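Local coordinates for protein putative hyaluronoglucosaminidase (Clostridium perfringens, PDB 6PWI) that probably hydrolyses N-acetylhexosamine glycosidic linkages as a family 84 glycoside hydrolase, this chain being the part that carries the catalytic barrel domain, at residues Q178-E184 / M208-A214; Y187-W191 / P425-A429; T357-T363 / R385-W390. All coordinates share one frame; numbering follows the deposited sequence.

Interaction 1: Q178-E184 / M208-A214; sequences QWRGFIE and MNSYIFA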
loop_
_atom_site.group_PDB
_atom_site.type_symbol
_atom_site.label_atom_id
_atom_site.label_comp_id
_atom_site.label_asym_id
_atom_site.label_seq_id
_atom_site.Cartn_x
_atom_site.Cartn_y
_atom_site.Cartn_z
ATOM N N GLN A 178 3.802 -12.102 -7.546
ATOM C CA GLN A 178 2.527 -12.470 -8.141
ATOM C C GLN A 178 1.421 -11.540 -7.625
ATOM O O GLN A 178 0.629 -11.040 -8.419
ATOM C CB GLN A 178 2.273 -13.961 -7.899
ATOM C CG GLN A 178 0.955 -14.488 -8.453
ATOM C CD GLN A 178 0.575 -15.863 -7.945
ATOM O OE1 GLN A 178 1.180 -16.418 -7.026
ATOM N NE2 GLN A 178 -0.462 -16.433 -8.538
ATOM N N TRP A 179 1.380 -11.286 -6.308
ATOM C CA TRP A 179 0.334 -10.469 -5.703
ATOM C C TRP A 179 0.925 -9.233 -5.036
ATOM O O TRP A 179 1.922 -9.321 -4.325
ATOM C CB TRP A 179 -0.526 -11.272 -4.716
ATOM C CG TRP A 179 -1.048 -12.551 -5.289
ATOM C CD1 TRP A 179 -0.736 -13.807 -4.862
ATOM C CD2 TRP A 179 -1.925 -12.715 -6.426
ATOM N NE1 TRP A 179 -1.370 -14.740 -5.638
ATOM C CE2 TRP A 179 -2.107 -14.104 -6.608
ATOM C CE3 TRP A 179 -2.582 -11.842 -7.308
ATOM C CZ2 TRP A 179 -2.910 -14.627 -7.630
ATOM C CZ3 TRP A 179 -3.380 -12.358 -8.311
ATOM C CH2 TRP A 179 -3.536 -13.736 -8.475
ATOM N N ARG A 180 0.281 -8.085 -5.281
ATOM C CA ARG A 180 0.652 -6.805 -4.703
ATOM C C ARG A 180 -0.621 -6.050 -4.327
ATOM O O ARG A 180 -1.463 -5.774 -5.181
ATOM C CB ARG A 180 1.451 -5.974 -5.709
ATOM C CG ARG A 180 2.607 -6.711 -6.372
ATOM C CD ARG A 180 3.143 -6.009 -7.606
ATOM N NE ARG A 180 2.165 -5.796 -8.674
ATOM C CZ ARG A 180 1.767 -6.721 -9.551
ATOM N NH1 ARG A 180 2.256 -7.949 -9.493
ATOM N NH2 ARG A 180 0.880 -6.413 -10.485
ATOM N N GLY A 181 -0.770 -5.728 -3.040
ATOM C CA GLY A 181 -1.900 -4.914 -2.639
ATOM C C GLY A 181 -2.035 -4.772 -1.129
ATOM O O GLY A 181 -1.051 -4.762 -0.392
ATOM N N PHE A 182 -3.291 -4.660 -0.694
ATOM C CA PHE A 182 -3.617 -4.320 0.676
ATOM C C PHE A 182 -4.858 -5.102 1.086
ATOM O O PHE A 182 -5.706 -5.420 0.254
ATOM C CB PHE A 182 -3.829 -2.808 0.801
ATOM C CG PHE A 182 -4.831 -2.210 -0.157
ATOM C CD1 PHE A 182 -6.138 -1.949 0.246
ATOM C CD2 PHE A 182 -4.474 -1.892 -1.465
ATOM C CE1 PHE A 182 -7.056 -1.387 -0.633
ATOM C CE2 PHE A 182 -5.396 -1.339 -2.346
ATOM C CZ PHE A 182 -6.686 -1.088 -1.929
ATOM N N ILE A 183 -4.939 -5.395 2.384
ATOM C CA ILE A 183 -6.034 -6.138 2.981
ATOM C C ILE A 183 -6.619 -5.298 4.110
ATOM O O ILE A 183 -5.883 -4.824 4.975
ATOM C CB ILE A 183 -5.541 -7.501 3.509
ATOM C CG1 ILE A 183 -6.677 -8.282 4.176
ATOM C CG2 ILE A 183 -4.350 -7.321 4.442
ATOM C CD1 ILE A 183 -6.356 -9.731 4.437
ATOM N N GLU A 184 -7.945 -5.148 4.100
ATOM C CA GLU A 184 -8.643 -4.548 5.223
ATOM C C GLU A 184 -8.829 -5.622 6.295
ATOM O O GLU A 184 -9.854 -6.293 6.327
ATOM C CB GLU A 184 -9.973 -3.958 4.744
ATOM C CG GLU A 184 -10.675 -3.115 5.790
ATOM C CD GLU A 184 -11.963 -2.418 5.376
ATOM O OE1 GLU A 184 -12.211 -2.268 4.148
ATOM O OE2 GLU A 184 -12.720 -2.017 6.293
ATOM N N MET A 208 -0.799 -2.226 -8.427
ATOM C CA MET A 208 -1.326 -3.177 -7.461
ATOM C C MET A 208 -2.461 -3.970 -8.106
ATOM O O MET A 208 -3.134 -3.463 -9.003
ATOM C CB MET A 208 -1.830 -2.467 -6.201
ATOM C CG MET A 208 -0.700 -2.027 -5.291
ATOM S SD MET A 208 -1.269 -1.352 -3.712
ATOM C CE MET A 208 -0.079 -2.077 -2.585
ATOM N N ASN A 209 -2.672 -5.212 -7.647
ATOM C CA ASN A 209 -3.648 -6.076 -8.293
ATOM C C ASN A 209 -4.643 -6.661 -7.289
ATOM O O ASN A 209 -5.493 -7.455 -7.677
ATOM C CB ASN A 209 -2.983 -7.124 -9.199
ATOM C CG ASN A 209 -2.077 -8.123 -8.498
ATOM O OD1 ASN A 209 -2.063 -8.228 -7.271
ATOM N ND2 ASN A 209 -1.329 -8.892 -9.275
ATOM N N SER A 210 -4.551 -6.264 -6.009
ATOM C CA SER A 210 -5.273 -6.964 -4.958
ATOM C C SER A 210 -5.794 -6.004 -3.897
ATOM O O SER A 210 -5.020 -5.273 -3.283
ATOM C CB SER A 210 -4.395 -7.999 -4.311
ATOM O OG SER A 210 -4.079 -9.031 -5.227
ATOM N N TYR A 211 -7.110 -6.044 -3.671
ATOM C CA TYR A 211 -7.690 -5.520 -2.445
ATOM C C TYR A 211 -8.442 -6.657 -1.767
ATOM O O TYR A 211 -9.483 -7.080 -2.258
ATOM C CB TYR A 211 -8.599 -4.317 -2.713
ATOM C CG TYR A 211 -9.539 -3.967 -1.583
ATOM C CD1 TYR A 211 -9.139 -4.044 -0.254
ATOM C CD2 TYR A 211 -10.832 -3.533 -1.837
ATOM C CE1 TYR A 211 -9.999 -3.722 0.785
ATOM C CE2 TYR A 211 -11.708 -3.207 -0.809
ATOM C CZ TYR A 211 -11.289 -3.298 0.506
ATOM O OH TYR A 211 -12.138 -2.973 1.521
ATOM N N ILE A 212 -7.885 -7.173 -0.666
ATOM C CA ILE A 212 -8.547 -8.254 0.037
ATOM C C ILE A 212 -9.507 -7.653 1.055
ATOM O O ILE A 212 -9.093 -6.967 1.986
ATOM C CB ILE A 212 -7.547 -9.239 0.665
ATOM C CG1 ILE A 212 -6.654 -9.876 -0.403
ATOM C CG2 ILE A 212 -8.286 -10.295 1.475
ATOM C CD1 ILE A 212 -5.246 -10.123 0.064
ATOM N N PHE A 213 -10.797 -7.913 0.824
ATOM C CA PHE A 213 -11.893 -7.416 1.633
ATOM C C PHE A 213 -12.160 -8.402 2.769
ATOM O O PHE A 213 -12.806 -9.427 2.558
ATOM C CB PHE A 213 -13.111 -7.246 0.724
ATOM C CG PHE A 213 -14.361 -6.703 1.363
ATOM C CD1 PHE A 213 -14.544 -5.339 1.519
ATOM C CD2 PHE A 213 -15.376 -7.557 1.766
ATOM C CE1 PHE A 213 -15.708 -4.841 2.086
ATOM C CE2 PHE A 213 -16.541 -7.062 2.332
ATOM C CZ PHE A 213 -16.707 -5.704 2.486
ATOM N N ALA A 214 -11.652 -8.081 3.970
ATOM C CA ALA A 214 -11.824 -8.936 5.137
ATOM C C ALA A 214 -12.235 -8.131 6.377
ATOM O O ALA A 214 -11.737 -8.385 7.476
ATOM C CB ALA A 214 -10.557 -9.726 5.373
#
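The rings of Phe-182 and Tyr-211 lie nearly parallel, planes 19° apart, but slid so far that they barely overlap, with centroids 5.1 Å apart. Tyr-211 CB sits off-centre over one face of the Phe-182 ring, while Met-208 SD comes to its edge, 4.0 Å from Phe-182 CD2, a Met-aromatic contact. At the Tyr-211 edge, the Glu-184 carboxylate is almost coplanar with the ring, and Tyr-211 OH donates to Glu-184 OE1 (2.7 Å), which also takes a salt bridge from Arg-196.

These strands, 179-184 and 210-213, are the first two of the (beta/alpha)8 barrel, joined through helix 193-204 as a right-handed beta-alpha-beta crossover. The aromatic pair faces the helix layer, with Phe-182 reaching Leu-199 and Leu-436; on the other face Ile-183 CD1 packs against Ile-212 CG2 (3.6 Å). Parallel pairing runs through Phe-182 N to Ser-210 O and Ile-212 N to Phe-182 O.

At the start of the strands the Asn-209 amide stands in for backbone. Asn-209 ND2 lies over one face of the Arg-180 guanidinium, the two planes inclined at 46°, and the charge is paired with Asp-126. With Asn-209 CG between the backbone N and the carbonyl carbon (chi1 63°), ND2 donates in plane to Gln-178 O (3.0 Å). Asn-209 OD1 is gripped from opposite faces of the amide, by Arg-180 N (3.1 Å) and Ser-210 OG (3.0 Å).

Interaction 2: Y187-W191 / P425-A429; sequences YGIPW and PMQEA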
loop_
_atom_site.group_PDB
_atom_site.type_symbol
_atom_site.label_atom_id
_atom_site.label_comp_id
_atom_site.label_asym_id
_atom_site.label_seq_id
_atom_site.Cartn_x
_atom_site.Cartn_y
_atom_site.Cartn_z
ATOM N N TYR A 187 -8.266 -4.660 13.478
ATOM C CA TYR A 187 -9.325 -4.403 14.442
ATOM C C TYR A 187 -9.517 -2.897 14.567
ATOM O O TYR A 187 -8.589 -2.177 14.916
ATOM C CB TYR A 187 -8.977 -4.984 15.814
ATOM C CG TYR A 187 -8.774 -6.480 15.831
ATOM C CD1 TYR A 187 -9.824 -7.341 16.137
ATOM C CD2 TYR A 187 -7.537 -7.046 15.529
ATOM C CE1 TYR A 187 -9.648 -8.719 16.143
ATOM C CE2 TYR A 187 -7.346 -8.421 15.532
ATOM C CZ TYR A 187 -8.406 -9.260 15.841
ATOM O OH TYR A 187 -8.230 -10.616 15.853
ATOM N N GLY A 188 -10.723 -2.422 14.262
ATOM C CA GLY A 188 -10.954 -0.992 14.264
ATOM C C GLY A 188 -12.195 -0.619 13.463
ATOM O O GLY A 188 -13.015 -1.481 13.141
ATOM N N ILE A 189 -12.323 0.684 13.178
ATOM C CA ILE A 189 -13.429 1.218 12.408
ATOM C C ILE A 189 -13.184 0.875 10.939
ATOM O O ILE A 189 -12.112 1.158 10.401
ATOM C CB ILE A 189 -13.562 2.735 12.640
ATOM C CG1 ILE A 189 -13.814 3.056 14.118
ATOM C CG2 ILE A 189 -14.622 3.328 11.728
ATOM C CD1 ILE A 189 -13.810 4.529 14.441
ATOM N N PRO A 190 -14.162 0.247 10.248
ATOM C CA PRO A 190 -13.972 -0.137 8.849
ATOM C C PRO A 190 -13.833 1.103 7.971
ATOM O O PRO A 190 -14.317 2.179 8.319
ATOM C CB PRO A 190 -15.245 -0.931 8.516
ATOM C CG PRO A 190 -16.275 -0.449 9.518
ATOM C CD PRO A 190 -15.493 -0.112 10.769
ATOM N N TRP A 191 -13.144 0.952 6.840
ATOM C CA TRP A 191 -13.081 2.039 5.883
ATOM C C TRP A 191 -14.473 2.290 5.314
ATOM O O TRP A 191 -15.271 1.362 5.167
ATOM C CB TRP A 191 -12.089 1.711 4.765
ATOM C CG TRP A 191 -10.673 1.527 5.217
ATOM C CD1 TRP A 191 -10.046 2.123 6.274
ATOM C CD2 TRP A 191 -9.680 0.715 4.574
ATOM N NE1 TRP A 191 -8.744 1.717 6.350
ATOM C CE2 TRP A 191 -8.490 0.854 5.321
ATOM C CE3 TRP A 191 -9.690 -0.123 3.456
ATOM C CZ2 TRP A 191 -7.317 0.181 4.978
ATOM C CZ3 TRP A 191 -8.538 -0.796 3.123
ATOM C CH2 TRP A 191 -7.369 -0.640 3.873
ATOM N N PRO A 425 -3.276 -2.139 6.513
ATOM C CA PRO A 425 -3.055 -0.740 6.882
ATOM C C PRO A 425 -3.870 -0.279 8.088
ATOM O O PRO A 425 -4.477 -1.102 8.774
ATOM C CB PRO A 425 -3.462 0.021 5.610
ATOM C CG PRO A 425 -3.840 -1.058 4.604
ATOM C CD PRO A 425 -4.258 -2.257 5.431
ATOM N N MET A 426 -3.857 1.044 8.323
ATOM C CA MET A 426 -4.492 1.683 9.468
ATOM C C MET A 426 -5.984 1.852 9.206
ATOM O O MET A 426 -6.428 1.792 8.065
ATOM C CB MET A 426 -3.912 3.081 9.691
ATOM C CG MET A 426 -2.425 3.108 9.929
ATOM S SD MET A 426 -1.849 4.823 10.022
ATOM C CE MET A 426 -1.369 5.089 8.314
ATOM N N GLN A 427 -6.750 2.128 10.263
ATOM C CA GLN A 427 -8.145 2.491 10.075
ATOM C C GLN A 427 -8.236 3.855 9.387
ATOM O O GLN A 427 -9.297 4.234 8.895
ATOM C CB GLN A 427 -8.904 2.435 11.400
ATOM C CG GLN A 427 -8.555 3.567 12.349
ATOM C CD GLN A 427 -9.454 3.593 13.559
ATOM O OE1 GLN A 427 -10.047 2.584 13.949
ATOM N NE2 GLN A 427 -9.556 4.763 14.169
ATOM N N GLU A 428 -7.110 4.579 9.349
ATOM C CA GLU A 428 -7.017 5.848 8.641
ATOM C C GLU A 428 -6.601 5.567 7.199
ATOM O O GLU A 428 -5.418 5.349 6.914
ATOM C CB GLU A 428 -6.036 6.800 9.331
ATOM C CG GLU A 428 -6.535 7.331 10.658
ATOM C CD GLU A 428 -6.426 6.356 11.819
ATOM O OE1 GLU A 428 -5.695 5.354 11.685
ATOM O OE2 GLU A 428 -7.078 6.595 12.857
ATOM N N ALA A 429 -7.590 5.587 6.299
ATOM C CA ALA A 429 -7.409 5.075 4.952
ATOM C C ALA A 429 -6.433 5.940 4.153
ATOM O O ALA A 429 -5.478 5.419 3.582
ATOM C CB ALA A 429 -8.742 4.919 4.268
HETATM O O HOH W 1 -12.146 3.933 8.903
#
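Trp-191 pushes its indole against the 425-429 loop, and three neighbours fix the ring. Its NE1 donates to Met-426 O at 2.9 Å, the acceptor lying close to the ring plane and the donor in the carbonyl plane. Ala-429 CB stands over one face, 3.8 Å from the centroid of the five-membered ring, a CH-pi contact. Pro-425 meets the far end of the indole at its edge, with its CG 3.6 Å from Trp-191 CH2.

The second attachment runs the other way. Gln-427 starts with CG between its backbone N and carbonyl carbon (chi1 72°) and then extends, carrying OE1 to the amide of Ile-189. Ile-189 N donates to Gln-427 OE1 at 3.1 Å along a nearly straight line (172°), although it approaches from above the carbonyl plane. Gly-188 CA passes beside the same oxygen. A water lies 2.9 Å from both Pro-190 O and Gln-427 O, between the two backbones.

Further out, Gln-427 NE2 donates to Pro-598 O, with a weak bond to Glu-428 OE2, so both ends of the amide are used. Trp-191 N is bound by Glu-184 OE2, its indole also meets the Tyr-186 ring, and Asn-396 takes hold of Glu-428 OE1.

The contact joins the loops that follow the first and last strands of the (beta/alpha)8 barrel. Its chemistry is a reciprocal exchange: a side-chain N-H of one loop is donated to a main-chain carbonyl of the other, a side-chain carbonyl returned across receives a main-chain N-H, and the indole face adds apolar cover.

Interaction 3: T357-T363 / R385-W390; sequences TIDIMWT and RQAFMW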
loop_
_atom_site.group_PDB
_atom_site.type_symbol
_atom_site.label_atom_id
_atom_site.label_comp_id
_atom_site.label_asym_id
_atom_site.label_seq_id
_atom_site.Cartn_x
_atom_site.Cartn_y
_atom_site.Cartn_z
ATOM N N THR A 357 -2.394 -24.750 -6.411
ATOM C CA THR A 357 -2.656 -23.426 -6.957
ATOM C C THR A 357 -2.959 -22.414 -5.851
ATOM O O THR A 357 -2.903 -21.209 -6.090
ATOM C CB THR A 357 -3.838 -23.461 -7.934
ATOM O OG1 THR A 357 -4.958 -24.018 -7.237
ATOM C CG2 THR A 357 -3.544 -24.231 -9.204
ATOM N N ILE A 358 -3.300 -22.903 -4.651
ATOM C CA ILE A 358 -3.764 -22.041 -3.577
ATOM C C ILE A 358 -2.572 -21.321 -2.949
ATOM O O ILE A 358 -1.556 -21.942 -2.647
ATOM C CB ILE A 358 -4.590 -22.843 -2.551
ATOM C CG1 ILE A 358 -5.856 -23.416 -3.197
ATOM C CG2 ILE A 358 -4.910 -22.000 -1.328
ATOM C CD1 ILE A 358 -6.511 -24.529 -2.408
ATOM N N ASP A 359 -2.721 -20.006 -2.766
ATOM C CA ASP A 359 -1.716 -19.160 -2.143
ATOM C C ASP A 359 -1.974 -19.054 -0.641
ATOM O O ASP A 359 -2.941 -18.427 -0.215
ATOM C CB ASP A 359 -1.668 -17.794 -2.828
ATOM C CG ASP A 359 -1.504 -17.951 -4.330
ATOM O OD1 ASP A 359 -0.505 -18.592 -4.739
ATOM O OD2 ASP A 359 -2.404 -17.490 -5.076
ATOM N N ILE A 360 -1.095 -19.681 0.148
ATOM C CA ILE A 360 -1.224 -19.699 1.596
ATOM C C ILE A 360 -0.427 -18.528 2.178
ATOM O O ILE A 360 0.713 -18.285 1.781
ATOM C CB ILE A 360 -0.764 -21.066 2.137
ATOM C CG1 ILE A 360 -1.680 -22.188 1.637
ATOM C CG2 ILE A 360 -0.660 -21.034 3.655
ATOM C CD1 ILE A 360 -1.032 -23.554 1.563
ATOM N N MET A 361 -1.045 -17.802 3.116
ATOM C CA MET A 361 -0.480 -16.568 3.635
ATOM C C MET A 361 0.292 -16.834 4.926
ATOM O O MET A 361 0.194 -17.911 5.512
ATOM C CB MET A 361 -1.565 -15.522 3.897
ATOM C CG MET A 361 -2.366 -15.186 2.666
ATOM S SD MET A 361 -3.147 -13.567 2.805
ATOM C CE MET A 361 -1.774 -12.506 2.345
ATOM N N TRP A 362 1.046 -15.816 5.357
ATOM C CA TRP A 362 2.051 -15.919 6.400
ATOM C C TRP A 362 2.395 -14.501 6.833
ATOM O O TRP A 362 2.527 -13.625 5.977
ATOM C CB TRP A 362 3.283 -16.609 5.811
ATOM C CG TRP A 362 4.360 -17.027 6.765
ATOM C CD1 TRP A 362 5.637 -16.541 6.835
ATOM C CD2 TRP A 362 4.280 -18.082 7.737
ATOM N NE1 TRP A 362 6.351 -17.212 7.793
ATOM C CE2 TRP A 362 5.542 -18.157 8.365
ATOM C CE3 TRP A 362 3.265 -18.959 8.136
ATOM C CZ2 TRP A 362 5.811 -19.077 9.374
ATOM C CZ3 TRP A 362 3.531 -19.867 9.134
ATOM C CH2 TRP A 362 4.789 -19.924 9.736
ATOM N N THR A 363 2.537 -14.277 8.146
ATOM C CA THR A 363 2.852 -12.932 8.603
ATOM C C THR A 363 4.322 -12.827 8.997
ATOM O O THR A 363 4.788 -11.729 9.293
ATOM C CB THR A 363 1.911 -12.432 9.707
ATOM O OG1 THR A 363 2.276 -13.080 10.926
ATOM C CG2 THR A 363 0.449 -12.648 9.382
ATOM N N ARG A 385 5.524 -25.042 -0.248
ATOM C CA ARG A 385 5.441 -24.034 -1.294
ATOM C C ARG A 385 5.810 -22.678 -0.694
ATOM O O ARG A 385 5.870 -22.527 0.521
ATOM C CB ARG A 385 4.029 -24.004 -1.891
ATOM C CG ARG A 385 2.975 -23.418 -0.963
ATOM C CD ARG A 385 1.548 -23.626 -1.429
ATOM N NE ARG A 385 1.112 -24.992 -1.179
ATOM C CZ ARG A 385 -0.041 -25.512 -1.589
ATOM N NH1 ARG A 385 -0.903 -24.773 -2.271
ATOM N NH2 ARG A 385 -0.331 -26.767 -1.294
ATOM N N GLN A 386 6.043 -21.687 -1.553
ATOM C CA GLN A 386 6.430 -20.367 -1.087
ATOM C C GLN A 386 5.228 -19.631 -0.500
ATOM O O GLN A 386 4.086 -19.888 -0.880
ATOM C CB GLN A 386 7.066 -19.590 -2.232
ATOM C CG GLN A 386 8.385 -20.189 -2.681
ATOM C CD GLN A 386 9.046 -19.306 -3.707
ATOM O OE1 GLN A 386 8.381 -18.603 -4.473
ATOM N NE2 GLN A 386 10.369 -19.331 -3.709
ATOM N N ALA A 387 5.513 -18.702 0.421
ATOM C CA ALA A 387 4.485 -18.002 1.172
ATOM C C ALA A 387 3.971 -16.790 0.404
ATOM O O ALA A 387 4.664 -16.225 -0.440
ATOM C CB ALA A 387 5.030 -17.588 2.514
ATOM N N PHE A 388 2.732 -16.416 0.714
ATOM C CA PHE A 388 2.173 -15.124 0.358
ATOM C C PHE A 388 2.164 -14.284 1.636
ATOM O O PHE A 388 1.494 -14.636 2.606
ATOM C CB PHE A 388 0.805 -15.333 -0.307
ATOM C CG PHE A 388 0.004 -14.101 -0.662
ATOM C CD1 PHE A 388 0.611 -12.864 -0.850
ATOM C CD2 PHE A 388 -1.368 -14.189 -0.846
ATOM C CE1 PHE A 388 -0.134 -11.741 -1.184
ATOM C CE2 PHE A 388 -2.112 -13.071 -1.192
ATOM C CZ PHE A 388 -1.496 -11.847 -1.352
ATOM N N MET A 389 2.948 -13.199 1.638
ATOM C CA MET A 389 3.233 -12.444 2.847
ATOM C C MET A 389 2.066 -11.510 3.165
ATOM O O MET A 389 1.634 -10.738 2.310
ATOM C CB MET A 389 4.516 -11.626 2.662
ATOM C CG MET A 389 4.728 -10.558 3.717
ATOM S SD MET A 389 5.460 -11.281 5.187
ATOM C CE MET A 389 5.819 -9.817 6.157
ATOM N N TRP A 390 1.559 -11.616 4.399
ATOM C CA TRP A 390 0.647 -10.653 4.998
ATOM C C TRP A 390 1.469 -9.757 5.925
ATOM O O TRP A 390 1.965 -10.223 6.954
ATOM C CB TRP A 390 -0.463 -11.408 5.750
ATOM C CG TRP A 390 -1.402 -10.611 6.614
ATOM C CD1 TRP A 390 -1.116 -9.515 7.384
ATOM C CD2 TRP A 390 -2.797 -10.899 6.850
ATOM N NE1 TRP A 390 -2.236 -9.082 8.046
ATOM C CE2 TRP A 390 -3.283 -9.913 7.742
ATOM C CE3 TRP A 390 -3.684 -11.878 6.381
ATOM C CZ2 TRP A 390 -4.610 -9.889 8.175
ATOM C CZ3 TRP A 390 -4.993 -11.857 6.819
ATOM C CH2 TRP A 390 -5.449 -10.877 7.706
#
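Met-361 leaves the backbone with CG anti to its carbonyl carbon (chi1 -58°) and bends at chi3 (82°), which folds its methyl back over Phe-388. Phe-388 has its own CG anti to the backbone N, and the two side chains run side by side in the same direction. Met-361 CE thereby sits almost over the ring centre, 3.5 Å from the centroid of Phe-388, as a CH-pi contact. The sulfur is placed obliquely to that ring and to the indole of Trp-390, Met-361 SD lying 4.0 Å from Trp-390 CE3, so one thioether serves two Met-aromatic contacts.

Farther along, Thr-363 turns its methyl branch to the indole: CG2 is over one face, 4.2 Å from the centroid of the five-membered ring of Trp-390. The polar edge of this indole is used by Asn-392, and Thr-363 OG1 bonds to Val-366 O. The Trp-390 side chain is about 10 Å from that of Asp-299, the predicted proton donor.

The strands, inclined at 42°, pair in parallel fashion. Phe-388 N donates to Ile-360 O (3.0 Å) and Trp-390 N to Trp-362 O (2.7 Å).

Where the strands begin, Arg-385 reaches across. Its NH1 donates to a lone pair of Ile-358 O (2.9 Å), and Ile-360 CD1 covers one face of the guanidinium, 3.8 Å from Arg-385 CZ. Further bonds to Gly-352 O, Met-354 O and Pro-355 O bind the guanidinium to backbone carbonyls before strand 359-362.

These are the sixth and seventh strands of the (beta/alpha)8 barrel, connected by helix 373-383. Met-361 and Phe-388 turn to the barrel interior, touching Ile-328 and Val-422 of strands 328-330 and 418-423. Trp-362, on the face away from Met-361, meets Ala-387 CB through its CB; Phe-379 of helix 373-383 touches Ala-387 and meets the Trp-362 indole edge-to-face.

From the N terminus, interaction 1 comes first: 178-184 pairs with 208-214, closing a short loop around helix 193-204. Segment 187-191 lies inside that loop, but its partner 425-429 comes much later, so interaction 2 crosses interaction 1 and joins the loops that follow the first and last barrel strands. Interaction 3, 357-363 with 385-390, closes its own loop around helix 373-383 and is nested within the span of interaction 2, which it does not touch. Interactions 1 and 3 follow in series and meet inside the barrel, where Ile-183 packs on Trp-390 and Trp-179 on Phe-388. Glu-184 and Trp-191 couple interactions 1 and 2.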